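Long-range contacts in Glp_546_48378_50642 (Giardia intestinalis, PDB 2QVW), which cleaves double-stranded RNA in the RNA interference pathway, producing small interfering RNAs of 21 to 23 base pairs that direct destruction of matching RNAs: residues S287-G292 and L385-L390; R336-G341 and W404-E409; L345-T350 and D655-C660. One frame throughout, in Å; residues are numbered along the deposited sequence.

Contact 1 (S287-G292 and L385-L390); sequences SFPDCG and LGLPQL
Ser-287 O meets two leucine branches across the contact: Leu-390 CD1 lies 3.6 Å from it and Leu-387 CD2 4.3 Å. Neither is polar, and no hydrogen bond joins the two segments. The same Leu-390 methyl also reaches the Ser-287 side chain, CD1 to CB 3.7 Å. Leu-387 works with a single branch. Its CD2 approaches Phe-288 CD1 at 3.9 Å, coming in obliquely to the ring, and Pro-289 CD at 4.2 Å. With CG of Phe-288 anti to the backbone N (chi1 -171°), the ring ends nearer to Leu-387 than its first bond would suggest. Pro-289 CD in turn lies over one face of that ring, toward the rim, which makes phenylalanine and proline a joint apolar surface for the leucine methyl. The carbonyls of Phe-288 and Pro-289 bond instead to NH2 and NH1 of Arg-298 on helix 295-306, and Asp-290 OD2 takes the N-H of Gly-292 in an Asx turn. In 385-390, Gly-386, with positive phi, closes the C-terminal end of helix 375-384 in a Schellman motif. The loop between helices 267-284 and 295-306, with Ile-411 of helix 404-417 behind Phe-288 and Pro-289, is therefore packed on the loop after helix 375-384 of the first ribonuclease III domain by dispersion and burial of methyl groups, not by directed polar bonds.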
loop_
_atom_site.group_PDB
_atom_site.type_symbol
_atom_site.label_atom_id
_atom_site.label_comp_id
_atom_site.label_asym_id
_atom_site.label_seq_id
_atom_site.Cartn_x
_atom_site.Cartn_y
_atom_site.Cartn_z
ATOM N N SER A 287 -14.708 -4.618 2.249
ATOM C CA SER A 287 -15.016 -5.106 0.910
ATOM C C SER A 287 -13.729 -5.348 0.132
ATOM O O SER A 287 -13.760 -5.826 -1.002
ATOM C CB SER A 287 -15.890 -4.095 0.155
ATOM O OG SER A 287 -17.150 -3.931 0.787
ATOM N N PHE A 288 -12.597 -5.035 0.751
ATOM C CA PHE A 288 -11.314 -5.212 0.094
ATOM C C PHE A 288 -10.383 -6.033 0.972
ATOM O O PHE A 288 -10.329 -5.835 2.184
ATOM C CB PHE A 288 -10.698 -3.843 -0.172
ATOM C CG PHE A 288 -9.471 -3.879 -1.024
ATOM C CD1 PHE A 288 -9.562 -4.181 -2.372
ATOM C CD2 PHE A 288 -8.227 -3.590 -0.486
ATOM C CE1 PHE A 288 -8.433 -4.195 -3.175
ATOM C CE2 PHE A 288 -7.098 -3.600 -1.280
ATOM C CZ PHE A 288 -7.198 -3.904 -2.627
ATOM N N PRO A 289 -9.649 -6.983 0.374
ATOM C CA PRO A 289 -8.719 -7.812 1.144
ATOM C C PRO A 289 -7.949 -6.963 2.153
ATOM O O PRO A 289 -7.291 -5.985 1.775
ATOM C CB PRO A 289 -7.816 -8.384 0.063
ATOM C CG PRO A 289 -8.784 -8.602 -1.052
ATOM C CD PRO A 289 -9.618 -7.348 -1.051
ATOM N N ASP A 290 -8.042 -7.326 3.432
ATOM C CA ASP A 290 -7.356 -6.575 4.476
ATOM C C ASP A 290 -5.841 -6.691 4.321
ATOM O O ASP A 290 -5.308 -7.787 4.167
ATOM C CB ASP A 290 -7.781 -7.071 5.856
ATOM C CG ASP A 290 -7.331 -6.141 6.973
ATOM O OD1 ASP A 290 -7.390 -6.561 8.149
ATOM O OD2 ASP A 290 -6.921 -4.989 6.685
ATOM N N CYS A 291 -5.160 -5.547 4.377
ATOM C CA CYS A 291 -3.709 -5.475 4.223
ATOM C C CYS A 291 -2.991 -5.233 5.545
ATOM O O CYS A 291 -1.798 -5.524 5.683
ATOM C CB CYS A 291 -3.347 -4.341 3.270
ATOM S SG CYS A 291 -3.879 -2.729 3.867
ATOM N N GLY A 292 -3.722 -4.685 6.507
ATOM C CA GLY A 292 -3.143 -4.404 7.804
ATOM C C GLY A 292 -3.079 -2.915 8.046
ATOM O O GLY A 292 -3.118 -2.448 9.190
ATOM N N LEU A 385 -14.268 -12.813 -5.488
ATOM C CA LEU A 385 -14.000 -11.847 -4.423
ATOM C C LEU A 385 -14.868 -10.600 -4.576
ATOM O O LEU A 385 -14.737 -9.642 -3.806
ATOM C CB LEU A 385 -12.525 -11.433 -4.424
ATOM C CG LEU A 385 -11.526 -12.423 -3.843
ATOM C CD1 LEU A 385 -10.125 -11.898 -4.040
ATOM C CD2 LEU A 385 -11.819 -12.632 -2.369
ATOM N N GLY A 386 -15.749 -10.614 -5.575
ATOM C CA GLY A 386 -16.619 -9.477 -5.825
ATOM C C GLY A 386 -15.866 -8.172 -6.004
ATOM O O GLY A 386 -16.373 -7.114 -5.623
ATOM N N LEU A 387 -14.667 -8.241 -6.588
ATOM C CA LEU A 387 -13.828 -7.055 -6.808
ATOM C C LEU A 387 -14.184 -6.263 -8.058
ATOM O O LEU A 387 -14.175 -5.041 -8.045
ATOM C CB LEU A 387 -12.358 -7.464 -6.866
ATOM C CG LEU A 387 -11.740 -7.855 -5.522
ATOM C CD1 LEU A 387 -10.398 -8.524 -5.736
ATOM C CD2 LEU A 387 -11.601 -6.614 -4.662
ATOM N N PRO A 388 -14.487 -6.955 -9.163
ATOM C CA PRO A 388 -14.849 -6.285 -10.411
ATOM C C PRO A 388 -15.886 -5.164 -10.231
ATOM O O PRO A 388 -15.771 -4.093 -10.836
ATOM C CB PRO A 388 -15.380 -7.432 -11.259
ATOM C CG PRO A 388 -14.493 -8.551 -10.859
ATOM C CD PRO A 388 -14.436 -8.418 -9.355
ATOM N N GLN A 389 -16.896 -5.414 -9.402
ATOM C CA GLN A 389 -17.956 -4.435 -9.157
ATOM C C GLN A 389 -17.406 -3.156 -8.548
ATOM O O GLN A 389 -17.836 -2.057 -8.888
ATOM C CB GLN A 389 -19.022 -5.016 -8.215
ATOM C CG GLN A 389 -19.794 -6.222 -8.760
ATOM C CD GLN A 389 -18.935 -7.475 -8.892
ATOM O OE1 GLN A 389 -18.413 -7.992 -7.901
ATOM N NE2 GLN A 389 -18.788 -7.967 -10.118
ATOM N N LEU A 390 -16.452 -3.314 -7.641
ATOM C CA LEU A 390 -15.846 -2.185 -6.965
ATOM C C LEU A 390 -14.824 -1.544 -7.866
ATOM O O LEU A 390 -14.483 -0.374 -7.716
ATOM C CB LEU A 390 -15.170 -2.655 -5.688
ATOM C CG LEU A 390 -16.004 -3.586 -4.821
ATOM C CD1 LEU A 390 -15.281 -3.836 -3.525
ATOM C CD2 LEU A 390 -17.356 -2.966 -4.554
#

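Contact 2 (R336-G341 and W404-E409); sequences RLELLG and WADMYE
The acidic cluster of the first ribonuclease III domain is built here, from the family signature helix that carries Glu-338 and from the helix that carries Asp-406 and Glu-409, three residues assigned to one manganese site. The two helix segments cross at 74°, with their axes 8.2 Å apart. Glu-338 reaches out with CG anti to its own N (chi1 168°) and an extended chain, which brings its carboxylate up to both other acids, the three carboxylates marking the corners of a triangle. Its OE1 comes to 3.0 Å from Glu-409 OE1 and 3.7 Å from Asp-406 OD2. These are acceptors facing acceptors, not hydrogen bonds, a convergence of carboxylates that a bound divalent cation would probably offset, consistent with the assigned manganese site. The plane of the Glu-338 carboxylate is turned only 22° from that of Asp-406. The approach is not purely polar, for Glu-338 CG also packs on Glu-409, 3.7 Å from its CB. A manganese ion lies about 3 Å from the side chain of Glu-409, whose OE2 also lies close to the like-charged Asp-342 OD2. Behind the acids the backbones come close at Gly-341, which has no side chain: its CA is 4.4 Å from Glu-409 CA and makes a CA-H...O contact with Glu-409 O. Helix 330-356 reaches the second ribonuclease III domain through Arg-336, bonded to the carbonyls of His-667 and Leu-673, and Leu-339, packed on helix 675-684. Helix 404-417 is flanked by helix 375-384, which touches Tyr-408, and by Phe-428 of helix 421-433.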
loop_
_atom_site.group_PDB
_atom_site.type_symbol
_atom_site.label_atom_id
_atom_site.label_comp_id
_atom_site.label_asym_id
_atom_site.label_seq_id
_atom_site.Cartn_x
_atom_site.Cartn_y
_atom_site.Cartn_z
ATOM N N ARG A 336 3.634 -1.754 -9.693
ATOM C CA ARG A 336 4.735 -2.372 -8.955
ATOM C C ARG A 336 4.363 -3.224 -7.737
ATOM O O ARG A 336 5.239 -3.685 -7.012
ATOM C CB ARG A 336 5.750 -1.297 -8.557
ATOM C CG ARG A 336 5.164 -0.073 -7.883
ATOM C CD ARG A 336 6.007 1.148 -8.195
ATOM N NE ARG A 336 7.410 0.932 -7.862
ATOM C CZ ARG A 336 7.875 0.887 -6.621
ATOM N NH1 ARG A 336 7.052 1.048 -5.605
ATOM N NH2 ARG A 336 9.157 0.672 -6.396
ATOM N N LEU A 337 3.070 -3.429 -7.506
ATOM C CA LEU A 337 2.630 -4.253 -6.389
ATOM C C LEU A 337 2.199 -5.590 -6.971
ATOM O O LEU A 337 2.296 -6.626 -6.320
ATOM C CB LEU A 337 1.462 -3.594 -5.646
ATOM C CG LEU A 337 1.794 -2.388 -4.765
ATOM C CD1 LEU A 337 0.531 -1.886 -4.093
ATOM C CD2 LEU A 337 2.822 -2.787 -3.722
ATOM N N GLU A 338 1.717 -5.551 -8.208
ATOM C CA GLU A 338 1.292 -6.754 -8.914
ATOM C C GLU A 338 2.558 -7.524 -9.275
ATOM O O GLU A 338 2.685 -8.719 -9.007
ATOM C CB GLU A 338 0.543 -6.379 -10.192
ATOM C CG GLU A 338 0.313 -7.551 -11.121
ATOM C CD GLU A 338 -0.102 -7.124 -12.509
ATOM O OE1 GLU A 338 -0.176 -7.993 -13.403
ATOM O OE2 GLU A 338 -0.351 -5.920 -12.702
ATOM N N LEU A 339 3.496 -6.808 -9.883
ATOM C CA LEU A 339 4.776 -7.366 -10.289
ATOM C C LEU A 339 5.357 -8.120 -9.110
ATOM O O LEU A 339 5.851 -9.242 -9.260
ATOM C CB LEU A 339 5.720 -6.237 -10.714
ATOM C CG LEU A 339 7.144 -6.552 -11.177
ATOM C CD1 LEU A 339 7.108 -7.490 -12.357
ATOM C CD2 LEU A 339 7.856 -5.264 -11.554
ATOM N N LEU A 340 5.282 -7.499 -7.938
ATOM C CA LEU A 340 5.789 -8.104 -6.720
ATOM C C LEU A 340 4.850 -9.177 -6.165
ATOM O O LEU A 340 5.297 -10.160 -5.588
ATOM C CB LEU A 340 5.996 -7.045 -5.648
ATOM C CG LEU A 340 6.634 -7.613 -4.381
ATOM C CD1 LEU A 340 8.109 -7.872 -4.626
ATOM C CD2 LEU A 340 6.455 -6.643 -3.239
ATOM N N GLY A 341 3.548 -8.977 -6.322
ATOM C CA GLY A 341 2.599 -9.948 -5.819
ATOM C C GLY A 341 2.719 -11.217 -6.622
ATOM O O GLY A 341 2.564 -12.324 -6.107
ATOM N N TRP A 404 -8.337 -8.660 -14.885
ATOM C CA TRP A 404 -8.823 -8.827 -13.530
ATOM C C TRP A 404 -7.717 -9.503 -12.766
ATOM O O TRP A 404 -7.247 -9.013 -11.736
ATOM C CB TRP A 404 -10.034 -9.758 -13.473
ATOM C CG TRP A 404 -11.307 -9.241 -14.059
ATOM C CD1 TRP A 404 -12.331 -9.993 -14.553
ATOM C CD2 TRP A 404 -11.710 -7.876 -14.201
ATOM N NE1 TRP A 404 -13.346 -9.186 -14.988
ATOM C CE2 TRP A 404 -12.997 -7.882 -14.773
ATOM C CE3 TRP A 404 -11.122 -6.648 -13.872
ATOM C CZ2 TRP A 404 -13.695 -6.696 -15.061
ATOM C CZ3 TRP A 404 -11.819 -5.470 -14.152
ATOM C CH2 TRP A 404 -13.094 -5.505 -14.728
ATOM N N ALA A 405 -7.293 -10.639 -13.305
ATOM C CA ALA A 405 -6.284 -11.439 -12.637
ATOM C C ALA A 405 -5.193 -10.610 -11.991
ATOM O O ALA A 405 -4.725 -10.944 -10.905
ATOM C CB ALA A 405 -5.685 -12.432 -13.593
ATOM N N ASP A 406 -4.798 -9.529 -12.659
ATOM C CA ASP A 406 -3.750 -8.641 -12.169
ATOM C C ASP A 406 -4.061 -8.177 -10.762
ATOM O O ASP A 406 -3.168 -8.070 -9.915
ATOM C CB ASP A 406 -3.630 -7.406 -13.059
ATOM C CG ASP A 406 -3.476 -7.745 -14.517
ATOM O OD1 ASP A 406 -3.373 -6.790 -15.319
ATOM O OD2 ASP A 406 -3.461 -8.954 -14.854
ATOM N N MET A 407 -5.335 -7.886 -10.525
ATOM C CA MET A 407 -5.764 -7.413 -9.222
ATOM C C MET A 407 -5.375 -8.387 -8.115
ATOM O O MET A 407 -4.970 -7.974 -7.028
ATOM C CB MET A 407 -7.277 -7.175 -9.212
ATOM C CG MET A 407 -7.726 -5.922 -9.973
ATOM S SD MET A 407 -9.460 -5.455 -9.663
ATOM C CE MET A 407 -10.114 -5.586 -11.280
ATOM N N TYR A 408 -5.481 -9.681 -8.390
ATOM C CA TYR A 408 -5.137 -10.686 -7.392
ATOM C C TYR A 408 -3.691 -10.538 -6.948
ATOM O O TYR A 408 -3.409 -10.461 -5.764
ATOM C CB TYR A 408 -5.345 -12.083 -7.955
ATOM C CG TYR A 408 -5.275 -13.165 -6.905
ATOM C CD1 TYR A 408 -6.418 -13.563 -6.214
ATOM C CD2 TYR A 408 -4.065 -13.797 -6.603
ATOM C CE1 TYR A 408 -6.361 -14.566 -5.249
ATOM C CE2 TYR A 408 -3.993 -14.795 -5.643
ATOM C CZ TYR A 408 -5.145 -15.178 -4.970
ATOM O OH TYR A 408 -5.086 -16.172 -4.021
ATOM N N GLU A 409 -2.779 -10.496 -7.917
ATOM C CA GLU A 409 -1.352 -10.366 -7.649
ATOM C C GLU A 409 -1.041 -9.037 -6.969
ATOM O O GLU A 409 -0.123 -8.942 -6.154
ATOM C CB GLU A 409 -0.578 -10.467 -8.962
ATOM C CG GLU A 409 -0.921 -11.692 -9.792
ATOM C CD GLU A 409 -0.361 -11.619 -11.203
ATOM O OE1 GLU A 409 -0.596 -10.602 -11.892
ATOM O OE2 GLU A 409 0.310 -12.583 -11.631
#

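Contact 3 (L345-T350 and D655-C660). With MN (manganese (II) ion), chain G.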
loop_
_atom_site.group_PDB
_atom_site.type_symbol
_atom_site.label_atom_id
_atom_site.label_comp_id
_atom_site.label_asym_id
_atom_site.label_seq_id
_atom_site.Cartn_x
_atom_site.Cartn_y
_atom_site.Cartn_z
ATOM N N LEU A 345 3.552 -14.655 -4.669
ATOM C CA LEU A 345 2.506 -15.628 -4.899
ATOM C C LEU A 345 3.140 -16.853 -5.520
ATOM O O LEU A 345 2.831 -17.979 -5.150
ATOM C CB LEU A 345 1.466 -15.056 -5.856
ATOM C CG LEU A 345 0.575 -16.070 -6.579
ATOM C CD1 LEU A 345 -0.111 -16.990 -5.583
ATOM C CD2 LEU A 345 -0.451 -15.329 -7.404
ATOM N N GLY A 346 4.033 -16.622 -6.474
ATOM C CA GLY A 346 4.701 -17.722 -7.141
ATOM C C GLY A 346 5.532 -18.551 -6.185
ATOM O O GLY A 346 5.498 -19.783 -6.226
ATOM N N PHE A 347 6.282 -17.874 -5.323
ATOM C CA PHE A 347 7.127 -18.559 -4.351
ATOM C C PHE A 347 6.330 -19.374 -3.337
ATOM O O PHE A 347 6.698 -20.502 -3.012
ATOM C CB PHE A 347 8.006 -17.565 -3.598
ATOM C CG PHE A 347 8.652 -18.148 -2.386
ATOM C CD1 PHE A 347 9.369 -19.327 -2.478
ATOM C CD2 PHE A 347 8.509 -17.543 -1.146
ATOM C CE1 PHE A 347 9.935 -19.901 -1.346
ATOM C CE2 PHE A 347 9.069 -18.103 -0.008
ATOM C CZ PHE A 347 9.781 -19.284 -0.104
ATOM N N ILE A 348 5.251 -18.794 -2.823
ATOM C CA ILE A 348 4.412 -19.477 -1.850
ATOM C C ILE A 348 3.950 -20.784 -2.464
ATOM O O ILE A 348 4.169 -21.864 -1.914
ATOM C CB ILE A 348 3.152 -18.637 -1.491
ATOM C CG1 ILE A 348 3.560 -17.276 -0.903
ATOM C CG2 ILE A 348 2.264 -19.417 -0.515
ATOM C CD1 ILE A 348 4.117 -17.338 0.499
ATOM N N VAL A 349 3.313 -20.672 -3.620
ATOM C CA VAL A 349 2.787 -21.826 -4.328
ATOM C C VAL A 349 3.823 -22.908 -4.557
ATOM O O VAL A 349 3.552 -24.082 -4.319
ATOM C CB VAL A 349 2.179 -21.404 -5.684
ATOM C CG1 VAL A 349 1.655 -22.627 -6.439
ATOM C CG2 VAL A 349 1.046 -20.427 -5.447
ATOM N N THR A 350 5.003 -22.517 -5.022
ATOM C CA THR A 350 6.076 -23.470 -5.274
ATOM C C THR A 350 6.440 -24.232 -4.005
ATOM O O THR A 350 6.615 -25.454 -4.021
ATOM C CB THR A 350 7.333 -22.771 -5.764
ATOM O OG1 THR A 350 7.041 -22.038 -6.961
ATOM C CG2 THR A 350 8.424 -23.797 -6.041
ATOM N N ASP A 655 14.943 -21.054 -7.389
ATOM C CA ASP A 655 14.558 -20.207 -8.492
ATOM C C ASP A 655 13.445 -19.272 -8.035
ATOM O O ASP A 655 13.554 -18.047 -8.146
ATOM C CB ASP A 655 14.087 -21.061 -9.662
ATOM C CG ASP A 655 14.170 -20.325 -10.989
ATOM O OD1 ASP A 655 13.586 -19.225 -11.094
ATOM O OD2 ASP A 655 14.821 -20.846 -11.928
ATOM N N ALA A 656 12.385 -19.863 -7.491
ATOM C CA ALA A 656 11.222 -19.120 -7.015
ATOM C C ALA A 656 11.561 -18.027 -6.000
ATOM O O ALA A 656 11.218 -16.861 -6.196
ATOM C CB ALA A 656 10.218 -20.088 -6.418
ATOM N N PHE A 657 12.227 -18.415 -4.915
ATOM C CA PHE A 657 12.606 -17.486 -3.863
ATOM C C PHE A 657 13.452 -16.350 -4.386
ATOM O O PHE A 657 13.231 -15.196 -4.037
ATOM C CB PHE A 657 13.409 -18.185 -2.789
ATOM C CG PHE A 657 13.881 -17.258 -1.707
ATOM C CD1 PHE A 657 12.988 -16.787 -0.741
ATOM C CD2 PHE A 657 15.207 -16.843 -1.648
ATOM C CE1 PHE A 657 13.407 -15.927 0.261
ATOM C CE2 PHE A 657 15.635 -15.975 -0.638
ATOM C CZ PHE A 657 14.731 -15.522 0.312
ATOM N N LEU A 658 14.447 -16.688 -5.198
ATOM C CA LEU A 658 15.338 -15.687 -5.767
ATOM C C LEU A 658 14.530 -14.632 -6.499
ATOM O O LEU A 658 14.769 -13.426 -6.336
ATOM C CB LEU A 658 16.318 -16.340 -6.740
ATOM C CG LEU A 658 17.264 -15.365 -7.439
ATOM C CD1 LEU A 658 17.919 -14.464 -6.398
ATOM C CD2 LEU A 658 18.306 -16.137 -8.237
ATOM N N LYS A 659 13.571 -15.093 -7.301
ATOM C CA LYS A 659 12.728 -14.188 -8.059
ATOM C C LYS A 659 11.994 -13.243 -7.127
ATOM O O LYS A 659 11.884 -12.049 -7.397
ATOM C CB LYS A 659 11.714 -14.962 -8.895
ATOM C CG LYS A 659 10.883 -14.054 -9.801
ATOM C CD LYS A 659 9.722 -14.793 -10.448
ATOM C CE LYS A 659 8.910 -13.858 -11.336
ATOM N NZ LYS A 659 7.644 -14.475 -11.842
ATOM N N CYS A 660 11.490 -13.784 -6.026
ATOM C CA CYS A 660 10.769 -12.989 -5.039
ATOM C C CYS A 660 11.722 -12.012 -4.335
ATOM O O CYS A 660 11.473 -10.809 -4.265
ATOM C CB CYS A 660 10.133 -13.926 -4.019
ATOM S SG CYS A 660 8.972 -13.157 -2.927
HETATM MN MN MN G . 15.290 -17.282 -11.120
#
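Phe-347 and Phe-657 both carry CG anti to the backbone N (chi1 167° and 177°), and these torsions send the two rings out side by side in the same direction from facing helices. The pair is T-shaped: the edge of Phe-657 is turned to a face of Phe-347, with centroids 5.6 Å apart and planes at 72°. Of the Phe-657 ring, CD1 comes nearest, 4.1 Å from Phe-347 CZ and above the ring toward its rim, while Phe-347 CD1 and CE1 lie against the backbone N and CB of Phe-657. Ala-656 takes the edge of the Phe-347 ring, its CB near the plane and 4.1 Å from Phe-347 CD1. That small methyl group also faces Thr-350, 3.8 Å from OG1, so it fits between the phenylalanine and the threonine one turn on. Farther along, Phe-347 CB packs on Cys-660 CB at 4.2 Å. Thr-350 OG1 donates to Gly-346 O, 2.8 Å away, from above the carbonyl plane, while Thr-350 N reaches that oxygen from the opposite face; the hydroxyl proton is thus spent within its own helix, and from Thr-350 only packing with Ala-656 CB crosses the interface. Asp-655, next to Ala-656, binds a manganese ion through OD1 at 2.6 Å, with Glu-686 as the other protein ligand. Its OD2 lies close to Glu-725 OE2, an acid of the adjoining manganese site with Glu-651 and Asp-722. The helix segments run roughly antiparallel, 8.4 Å between axes, and join the two ribonuclease III domains into the intramolecular dimer known for Dicer. Around them, helix 718-735 covers both rings through Leu-732 and Leu-728, helix 737-748 adds Ala-740 against Phe-657, and helix 421-433 backs Ile-348 on the side away from the interface.

How the contacts relate
Contacts 2 and 3 share helix 330-356: its earlier part supplies an acid to the metal cluster of the first domain, and the turns that follow carry the seam with the second. Their centres are 14 Å apart, and they touch where Tyr-408 CE2 lies 4.0 Å from Leu-345 CD2. Contact 1 sits on the other flank of contact 2, centres about 13 Å apart, meeting it through Pro-388 CB and Trp-404 CZ2 at 4.2 Å. With the side chains of Leu-387 and Asp-406 about 10 Å apart, it lies near the metal cluster without entering. Contacts 1 and 3 do not touch (centres 24 Å, nearest atoms about 11 Å); contact 3 holds a manganese ligand, Asp-655, of the second domain.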